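PDB 4EUO: ABC transporter, substrate binding protein (Polyamine) from Agrobacterium tumefaciens, which binds gamma-aminobutyric acid selectively in the periplasm, as the solute-binding component of an ABC transporter, and probably delivers it for uptake. Local coordinates for residues 61-66 / 70-75; 145-150 / 155-160; 175-180 / 186-191. All blocks are in the same frame, centred on the assembly; numbering follows the deposited sequence.

Interaction 1: 61-66 / 70-75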
loop_
_atom_site.group_PDB
_atom_site.type_symbol
_atom_site.label_atom_id
_atom_site.label_comp_id
_atom_site.label_asym_id
_atom_site.label_seq_id
_atom_site.Cartn_x
_atom_site.Cartn_y
_atom_site.Cartn_z
ATOM N N GLY A 61 -5.750 0.890 3.657
ATOM C CA GLY A 61 -7.141 0.533 3.935
ATOM C C GLY A 61 -7.486 0.340 5.397
ATOM O O GLY A 61 -8.638 0.592 5.796
ATOM N N ASP A 62 -6.538 -0.114 6.216
ATOM C CA ASP A 62 -6.846 -0.289 7.636
ATOM C C ASP A 62 -7.023 1.068 8.328
ATOM O O ASP A 62 -7.886 1.220 9.194
ATOM C CB ASP A 62 -5.777 -1.139 8.327
ATOM C CG ASP A 62 -4.437 -0.452 8.433
ATOM O OD1 ASP A 62 -3.837 -0.152 7.366
ATOM O OD2 ASP A 62 -4.013 -0.171 9.561
ATOM N N TYR A 63 -6.211 2.055 7.927
ATOM C CA TYR A 63 -6.393 3.408 8.422
ATOM C C TYR A 63 -7.765 3.936 7.960
ATOM O O TYR A 63 -8.558 4.434 8.791
ATOM C CB TYR A 63 -5.272 4.325 7.917
ATOM C CG TYR A 63 -5.562 5.781 8.198
ATOM C CD1 TYR A 63 -5.213 6.359 9.415
ATOM C CD2 TYR A 63 -6.211 6.580 7.248
ATOM C CE1 TYR A 63 -5.482 7.706 9.676
ATOM C CE2 TYR A 63 -6.483 7.925 7.501
ATOM C CZ TYR A 63 -6.117 8.473 8.710
ATOM O OH TYR A 63 -6.380 9.806 8.942
ATOM N N ALA A 64 -8.105 3.778 6.656
ATOM C CA ALA A 64 -9.389 4.293 6.128
ATOM C C ALA A 64 -10.568 3.745 6.893
ATOM O O ALA A 64 -11.536 4.494 7.132
ATOM C CB ALA A 64 -9.525 3.883 4.669
ATOM N N ALA A 65 -10.544 2.450 7.248
ATOM C CA ALA A 65 -11.675 1.789 7.879
ATOM C C ALA A 65 -11.903 2.220 9.307
ATOM O O ALA A 65 -12.974 1.914 9.858
ATOM C CB ALA A 65 -11.549 0.276 7.763
ATOM N N GLN A 66 -10.946 2.891 9.934
ATOM C CA GLN A 66 -11.194 3.377 11.281
ATOM C C GLN A 66 -11.154 4.889 11.429
ATOM O O GLN A 66 -11.503 5.379 12.497
ATOM C CB GLN A 66 -10.322 2.650 12.291
ATOM C CG GLN A 66 -8.851 2.782 12.003
ATOM C CD GLN A 66 -8.214 3.991 12.593
ATOM O OE1 GLN A 66 -8.057 4.091 13.818
ATOM N NE2 GLN A 66 -7.808 4.934 11.726
ATOM N N LYS A 70 -13.548 8.473 13.982
ATOM C CA LYS A 70 -12.672 9.364 14.745
ATOM C C LYS A 70 -12.894 10.841 14.376
ATOM O O LYS A 70 -12.294 11.726 14.991
ATOM C CB LYS A 70 -11.195 8.972 14.533
ATOM C CG LYS A 70 -10.815 7.731 15.308
ATOM C CD LYS A 70 -9.327 7.447 15.205
ATOM C CE LYS A 70 -8.970 6.238 16.009
ATOM N NZ LYS A 70 -7.504 6.018 15.989
ATOM N N GLY A 71 -13.727 11.080 13.361
ATOM C CA GLY A 71 -14.035 12.429 12.900
ATOM C C GLY A 71 -13.002 13.000 11.947
ATOM O O GLY A 71 -12.914 14.217 11.787
ATOM N N LEU A 72 -12.179 12.126 11.308
ATOM C CA LEU A 72 -11.120 12.608 10.431
ATOM C C LEU A 72 -11.521 12.803 8.994
ATOM O O LEU A 72 -10.820 13.501 8.261
ATOM C CB LEU A 72 -9.929 11.634 10.508
ATOM C CG LEU A 72 -9.209 11.608 11.861
ATOM C CD1 LEU A 72 -8.439 10.289 12.049
ATOM C CD2 LEU A 72 -8.266 12.786 12.003
ATOM N N LEU A 73 -12.619 12.160 8.572
ATOM C CA LEU A 73 -13.034 12.067 7.195
ATOM C C LEU A 73 -14.437 12.524 6.897
ATOM O O LEU A 73 -15.329 12.302 7.717
ATOM C CB LEU A 73 -12.908 10.585 6.703
ATOM C CG LEU A 73 -11.529 9.925 6.916
ATOM C CD1 LEU A 73 -11.558 8.465 6.400
ATOM C CD2 LEU A 73 -10.405 10.703 6.201
ATOM N N GLU A 74 -14.652 13.002 5.678
ATOM C CA GLU A 74 -15.995 13.280 5.209
ATOM C C GLU A 74 -16.611 11.961 4.819
ATOM O O GLU A 74 -15.931 11.082 4.245
ATOM C CB GLU A 74 -15.940 14.114 3.935
ATOM C CG GLU A 74 -15.417 15.533 4.118
ATOM C CD GLU A 74 -16.292 16.498 4.897
ATOM O OE1 GLU A 74 -17.460 16.161 5.201
ATOM O OE2 GLU A 74 -15.772 17.580 5.248
ATOM N N LYS A 75 -17.937 11.820 5.048
ATOM C CA LYS A 75 -18.633 10.655 4.542
ATOM C C LYS A 75 -18.632 10.833 3.034
ATOM O O LYS A 75 -18.792 11.957 2.522
ATOM C CB LYS A 75 -20.086 10.617 5.064
ATOM C CG LYS A 75 -20.192 10.000 6.446
ATOM C CD LYS A 75 -21.638 9.838 6.898
ATOM C CE LYS A 75 -21.752 9.297 8.303
ATOM N NZ LYS A 75 -21.519 7.829 8.356
HETATM O O HOH W 1 -6.147 6.921 13.311
#

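Interaction 2: 145-150 / 155-160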
loop_
_atom_site.group_PDB
_atom_site.type_symbol
_atom_site.label_atom_id
_atom_site.label_comp_id
_atom_site.label_asym_id
_atom_site.label_seq_id
_atom_site.Cartn_x
_atom_site.Cartn_y
_atom_site.Cartn_z
ATOM N N ALA A 145 4.314 -11.427 8.025
ATOM C CA ALA A 145 5.465 -12.092 7.417
ATOM C C ALA A 145 6.289 -12.818 8.482
ATOM O O ALA A 145 6.744 -13.951 8.225
ATOM C CB ALA A 145 6.313 -11.078 6.672
ATOM N N ALA A 146 6.502 -12.202 9.658
ATOM C CA ALA A 146 7.252 -12.855 10.740
ATOM C C ALA A 146 6.525 -14.139 11.181
ATOM O O ALA A 146 7.175 -15.178 11.393
ATOM C CB ALA A 146 7.370 -11.893 11.913
ATOM N N LEU A 147 5.201 -14.097 11.290
ATOM C CA LEU A 147 4.441 -15.258 11.720
ATOM C C LEU A 147 4.511 -16.348 10.669
ATOM O O LEU A 147 4.702 -17.528 11.031
ATOM C CB LEU A 147 2.998 -14.842 12.035
ATOM C CG LEU A 147 2.849 -14.007 13.306
ATOM C CD1 LEU A 147 1.540 -13.252 13.318
ATOM C CD2 LEU A 147 3.014 -14.871 14.575
ATOM N N LEU A 148 4.397 -15.990 9.387
ATOM C CA LEU A 148 4.524 -16.978 8.306
ATOM C C LEU A 148 5.906 -17.576 8.303
ATOM O O LEU A 148 6.025 -18.801 8.134
ATOM C CB LEU A 148 4.241 -16.351 6.948
ATOM C CG LEU A 148 2.806 -15.839 6.744
ATOM C CD1 LEU A 148 2.751 -14.847 5.584
ATOM C CD2 LEU A 148 1.817 -16.984 6.543
ATOM N N ALA A 149 6.942 -16.769 8.501
ATOM C CA ALA A 149 8.325 -17.254 8.546
ATOM C C ALA A 149 8.501 -18.201 9.722
ATOM O O ALA A 149 9.356 -19.104 9.646
ATOM C CB ALA A 149 9.265 -16.084 8.697
ATOM N N ASP A 150 7.708 -18.021 10.797
ATOM C CA ASP A 150 7.751 -18.845 12.006
ATOM C C ASP A 150 6.826 -20.068 11.912
ATOM O O ASP A 150 6.614 -20.737 12.926
ATOM C CB ASP A 150 7.460 -18.024 13.260
ATOM C CG ASP A 150 7.955 -18.663 14.533
ATOM O OD1 ASP A 150 9.100 -19.202 14.524
ATOM O OD2 ASP A 150 7.260 -18.539 15.551
ATOM N N ASP A 155 -4.114 -19.386 6.766
ATOM C CA ASP A 155 -5.456 -19.294 7.313
ATOM C C ASP A 155 -5.556 -19.167 8.819
ATOM O O ASP A 155 -6.663 -18.957 9.311
ATOM C CB ASP A 155 -6.376 -20.412 6.767
ATOM C CG ASP A 155 -5.814 -21.818 6.732
ATOM O OD1 ASP A 155 -6.335 -22.644 5.940
ATOM O OD2 ASP A 155 -4.826 -22.089 7.459
ATOM N N LYS A 156 -4.428 -19.226 9.545
ATOM C CA LYS A 156 -4.451 -19.160 11.009
ATOM C C LYS A 156 -3.735 -17.916 11.566
ATOM O O LYS A 156 -3.412 -17.878 12.747
ATOM C CB LYS A 156 -3.817 -20.429 11.616
ATOM C CG LYS A 156 -4.496 -21.736 11.172
ATOM C CD LYS A 156 -5.404 -22.329 12.246
ATOM C CE LYS A 156 -4.679 -23.282 13.171
ATOM N NZ LYS A 156 -5.567 -23.775 14.257
ATOM N N LEU A 157 -3.546 -16.882 10.750
ATOM C CA LEU A 157 -2.841 -15.695 11.220
ATOM C C LEU A 157 -3.607 -14.887 12.242
ATOM O O LEU A 157 -2.993 -14.323 13.134
ATOM C CB LEU A 157 -2.517 -14.766 10.042
ATOM C CG LEU A 157 -1.362 -15.247 9.178
ATOM C CD1 LEU A 157 -1.344 -14.469 7.877
ATOM C CD2 LEU A 157 0.001 -15.084 9.904
ATOM N N TYR A 158 -4.937 -14.797 12.087
ATOM C CA TYR A 158 -5.747 -13.934 12.932
ATOM C C TYR A 158 -6.566 -14.687 13.971
ATOM O O TYR A 158 -7.129 -15.735 13.644
ATOM C CB TYR A 158 -6.661 -13.042 12.092
ATOM C CG TYR A 158 -5.892 -12.201 11.103
ATOM C CD1 TYR A 158 -5.258 -11.038 11.505
ATOM C CD2 TYR A 158 -5.737 -12.610 9.782
ATOM C CE1 TYR A 158 -4.483 -10.292 10.624
ATOM C CE2 TYR A 158 -4.924 -11.896 8.895
ATOM C CZ TYR A 158 -4.310 -10.732 9.326
ATOM O OH TYR A 158 -3.571 -9.990 8.436
ATOM N N PRO A 159 -6.654 -14.189 15.215
ATOM C CA PRO A 159 -6.034 -12.956 15.729
ATOM C C PRO A 159 -4.526 -13.067 15.817
ATOM O O PRO A 159 -3.990 -14.135 16.068
ATOM C CB PRO A 159 -6.684 -12.775 17.107
ATOM C CG PRO A 159 -7.004 -14.180 17.546
ATOM C CD PRO A 159 -7.400 -14.908 16.276
ATOM N N LEU A 160 -3.840 -11.963 15.612
ATOM C CA LEU A 160 -2.394 -11.993 15.582
ATOM C C LEU A 160 -1.768 -12.374 16.906
ATOM O O LEU A 160 -2.176 -11.852 17.937
ATOM C CB LEU A 160 -1.856 -10.623 15.179
ATOM C CG LEU A 160 -2.215 -10.151 13.775
ATOM C CD1 LEU A 160 -1.841 -8.684 13.637
ATOM C CD2 LEU A 160 -1.587 -11.031 12.675
#

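Interaction 3: 175-180 / 186-191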
loop_
_atom_site.group_PDB
_atom_site.type_symbol
_atom_site.label_atom_id
_atom_site.label_comp_id
_atom_site.label_asym_id
_atom_site.label_seq_id
_atom_site.Cartn_x
_atom_site.Cartn_y
_atom_site.Cartn_z
ATOM N N ASP A 175 19.719 -6.834 11.955
ATOM C CA ASP A 175 19.990 -6.869 10.524
ATOM C C ASP A 175 18.905 -6.194 9.680
ATOM O O ASP A 175 18.961 -6.236 8.451
ATOM C CB ASP A 175 20.325 -8.282 10.029
ATOM C CG ASP A 175 21.794 -8.640 10.326
ATOM O OD1 ASP A 175 22.679 -7.742 10.189
ATOM O OD2 ASP A 175 22.055 -9.793 10.691
ATOM N N ILE A 176 17.982 -5.504 10.358
ATOM C CA ILE A 176 16.931 -4.783 9.634
ATOM C C ILE A 176 17.348 -3.322 9.373
ATOM O O ILE A 176 17.791 -2.609 10.305
ATOM C CB ILE A 176 15.591 -4.818 10.421
ATOM C CG1 ILE A 176 15.082 -6.268 10.558
ATOM C CG2 ILE A 176 14.539 -3.893 9.719
ATOM C CD1 ILE A 176 13.847 -6.427 11.407
ATOM N N ILE A 177 17.125 -2.854 8.154
ATOM C CA ILE A 177 17.177 -1.437 7.841
ATOM C C ILE A 177 15.707 -1.131 7.444
ATOM O O ILE A 177 15.164 -1.778 6.525
ATOM C CB ILE A 177 18.133 -1.073 6.696
ATOM C CG1 ILE A 177 19.584 -1.409 7.077
ATOM C CG2 ILE A 177 17.993 0.446 6.363
ATOM C CD1 ILE A 177 20.577 -1.133 5.999
ATOM N N TRP A 178 15.072 -0.194 8.118
ATOM C CA TRP A 178 13.667 0.090 7.876
ATOM C C TRP A 178 13.467 1.020 6.708
ATOM O O TRP A 178 14.297 1.907 6.489
ATOM C CB TRP A 178 13.062 0.735 9.132
ATOM C CG TRP A 178 13.226 -0.111 10.352
ATOM C CD1 TRP A 178 14.186 0.026 11.330
ATOM C CD2 TRP A 178 12.400 -1.205 10.744
ATOM N NE1 TRP A 178 14.002 -0.929 12.302
ATOM C CE2 TRP A 178 12.916 -1.710 11.960
ATOM C CE3 TRP A 178 11.274 -1.840 10.165
ATOM C CZ2 TRP A 178 12.337 -2.801 12.617
ATOM C CZ3 TRP A 178 10.703 -2.911 10.824
ATOM C CH2 TRP A 178 11.236 -3.386 12.032
ATOM N N TRP A 179 12.379 0.808 5.936
ATOM C CA TRP A 179 12.019 1.770 4.884
ATOM C C TRP A 179 10.807 2.553 5.350
ATOM O O TRP A 179 9.790 1.994 5.783
ATOM C CB TRP A 179 11.827 1.155 3.471
ATOM C CG TRP A 179 10.872 0.004 3.316
ATOM C CD1 TRP A 179 11.182 -1.322 3.373
ATOM C CD2 TRP A 179 9.487 0.077 2.957
ATOM N NE1 TRP A 179 10.075 -2.087 3.081
ATOM C CE2 TRP A 179 9.016 -1.252 2.838
ATOM C CE3 TRP A 179 8.603 1.133 2.699
ATOM C CZ2 TRP A 179 7.713 -1.553 2.442
ATOM C CZ3 TRP A 179 7.313 0.831 2.295
ATOM C CH2 TRP A 179 6.869 -0.497 2.206
ATOM N N SER A 180 10.942 3.895 5.268
ATOM C CA SER A 180 9.868 4.802 5.689
ATOM C C SER A 180 8.856 5.058 4.606
ATOM O O SER A 180 7.758 5.529 4.903
ATOM C CB SER A 180 10.458 6.145 6.095
ATOM O OG SER A 180 11.248 5.969 7.255
ATOM N N GLN A 186 13.010 1.510 -2.532
ATOM C CA GLN A 186 13.664 1.345 -3.820
ATOM C C GLN A 186 15.163 1.635 -3.729
ATOM O O GLN A 186 15.966 0.885 -4.281
ATOM C CB GLN A 186 12.995 2.271 -4.835
ATOM C CG GLN A 186 11.561 1.800 -5.183
ATOM C CD GLN A 186 10.819 2.850 -5.926
ATOM O OE1 GLN A 186 10.645 4.012 -5.459
ATOM N NE2 GLN A 186 10.255 2.477 -7.076
ATOM N N GLN A 187 15.536 2.688 -2.985
ATOM C CA GLN A 187 16.968 3.009 -2.805
ATOM C C GLN A 187 17.676 1.869 -2.089
ATOM O O GLN A 187 18.774 1.500 -2.503
ATOM C CB GLN A 187 17.069 4.295 -1.967
ATOM C CG GLN A 187 18.515 4.760 -1.652
ATOM C CD GLN A 187 18.999 4.141 -0.323
ATOM O OE1 GLN A 187 20.017 3.445 -0.268
ATOM N NE2 GLN A 187 18.259 4.319 0.778
ATOM N N LEU A 188 17.098 1.351 -1.004
ATOM C CA LEU A 188 17.739 0.302 -0.244
ATOM C C LEU A 188 17.986 -0.943 -1.067
ATOM O O LEU A 188 19.095 -1.504 -1.002
ATOM C CB LEU A 188 16.933 -0.021 1.013
ATOM C CG LEU A 188 16.981 1.053 2.084
ATOM C CD1 LEU A 188 15.952 0.794 3.165
ATOM C CD2 LEU A 188 18.387 1.184 2.691
ATOM N N ILE A 189 16.999 -1.381 -1.866
ATOM C CA ILE A 189 17.160 -2.548 -2.711
ATOM C C ILE A 189 18.180 -2.231 -3.818
ATOM O O ILE A 189 19.152 -2.986 -3.991
ATOM C CB ILE A 189 15.794 -2.992 -3.327
ATOM C CG1 ILE A 189 14.744 -3.384 -2.249
ATOM C CG2 ILE A 189 16.021 -4.084 -4.377
ATOM C CD1 ILE A 189 15.104 -4.662 -1.464
ATOM N N ALA A 190 17.957 -1.144 -4.585
ATOM C CA ALA A 190 18.808 -0.857 -5.736
ATOM C C ALA A 190 20.280 -0.623 -5.370
ATOM O O ALA A 190 21.157 -1.028 -6.147
ATOM C CB ALA A 190 18.253 0.329 -6.531
ATOM N N SER A 191 20.540 -0.051 -4.218
ATOM C CA SER A 191 21.912 0.255 -3.776
ATOM C C SER A 191 22.589 -0.964 -3.155
ATOM O O SER A 191 23.793 -0.909 -2.857
ATOM C CB SER A 191 21.876 1.334 -2.709
ATOM O OG SER A 191 21.291 0.874 -1.507
#

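Interaction 1: 61-66 / 70-75
Gln66 and Lys70 face each other across a Schellman motif, the turn that ends helix 61-67 and a worked example of how a helix terminus is made to fold back on its own side. Gly71, at positive phi, is the C-prime residue of the motif; past it the chain runs back along the helix, so that Leu72 and Leu73 direct their side chains at it. The amide of Gln66 is used at both ends. Its side chain bends at chi2 (87°), which curls NE2 back over the helix to Tyr63 O at 3.1 Å, a nearly straight bond lying in the amide plane and in the carbonyl plane. Tyr63 O thus receives two donors, this NE2 and the backbone N of Gln66. With the amide fixed in rotation, OE1 is presented to the extended side chain of Lys70, whose methylenes pass over Gln66 O. Lys70 NZ has a second, charged partner in Asp302.

Deeper in, the contact is van der Waals packing of leucine methyls. Tyr63, its CG anti to the backbone N (chi1 169°), reaches Leu72 with its hydroxyl end, and the two side chains cross at about a right angle, with Leu72 CD1 3.8 Å from Tyr63 OH. The ring itself stacks with Tyr40. Leu73 CD1 rests 4.0 Å from Ala64 O, while strand 215-229 touches both Ala64 and Leu73. At the polar end, Lys70 NZ donates to Gln66 OE1 at 3.0 Å on a lone pair, and one water accepts from both Lys70 NZ and Gln66 NE2.

Interaction 2: 145-150 / 155-160
Leu147 on the last turns of helix 142-149 stands opposite Leu157 in the loop that follows, their CA atoms 7.3 Å apart as the chain swings back past the helix end. Asp150 is where helical geometry is lost, and the cis peptide bond before Pro159 turns the loop again before Leu160.

Two loop leucines, Leu157 and Leu160, meet Leu147, whose side chain is directed at the loop. Leu157 slants across it and sets its CD2 methyl 3.7 Å from Leu147 CB, close to the root of the side chain; the same methyl lies 4.2 Å from Leu147 CD1. That CD1 branch has a second neighbour, since Leu160 comes in at roughly a right angle and brings its CD2 to 3.9 Å from Leu147 CD1. One methyl of Leu147 is therefore shared by two loop residues three positions apart. In Leu157, chi1 of -75° sets CG beside the backbone N; CD2 then projects to Leu147, and CD1 turns off to lie 4.3 Å from Leu148 CD2.

The cluster extends beyond the two segments. Leu147 also packs on Arg164 and Ala165 of helix 162-170, and Leu148 on Trp119 and Ile222. The loop is also held by polar bonds: Tyr158 OH to Glu144 of the same helix and to Asp293 N, and Leu160 N to Tyr296 OH. In this class D periplasmic binding protein, then, the loop joining helices 142-149 and 162-170 folds back and packs leucines on the first helix.

Interaction 3: 175-180 / 186-191
Apolar packing of Ile177 and Trp179 on Leu188 carries the contact. Strand 176-179 and helix 186-190 run at 142°, their axes 9.4 Å apart at closest approach. Ile177 offers a single methyl, CG2, 3.8 Å from both Leu188 CD1 and Leu188 CD2. The first bond of the Ile177 side chain faces the helix, and CG2, anti to the backbone N, is set over the fork of the leucine. Leu188 CD1 also approaches Trp179 CB at 4.2 Å and Trp178 O at 3.9 Å.

Aromatic contacts belong to the strand. With chi1 at 54° the Trp179 indole turns off to another side, so that only CB meets Leu188; the ring stacks with Tyr135, meets the pocket residue Trp200 edge-to-face, and donates its NE1-H to Ser198 O. On Trp178, Ile176 CG2 lies 3.5 Å above the ring plane, over its centre.

Near the helix end, Ser191 OG donates to Gln187 O at 2.8 Å and also bonds to Glu193 N, while Ser191 N reaches Gln187 O from the opposite face of the carbonyl plane.

Dispersion between methyls thus seats helix on strand, while the Trp179 indole is probably oriented by partners on strands 132-135 and 196-200, about 7 Å from the bound ligand.

The three contacts come in series along the chain, each closing before the next opens, and all join nearby pieces of sequence. Interactions 1 and 2 have centres 26 Å apart, interactions 2 and 3 23 Å, and interactions 1 and 3 29 Å, the last pair on opposite sides of the chain's centre. No two touch. Strand 215-229 connects 61-66 / 70-75 with 145-150 / 155-160, since side chains of both pack on it, while 175-180 / 186-191 uses strand 132-135 of the same mixed sheet. The side chains of Tyr63 and Trp179 lie about 9 and 7 Å from the bound ligand, so interactions 1 and 3 lie behind the pocket residues; Trp179 meets Trp200, which lines the site.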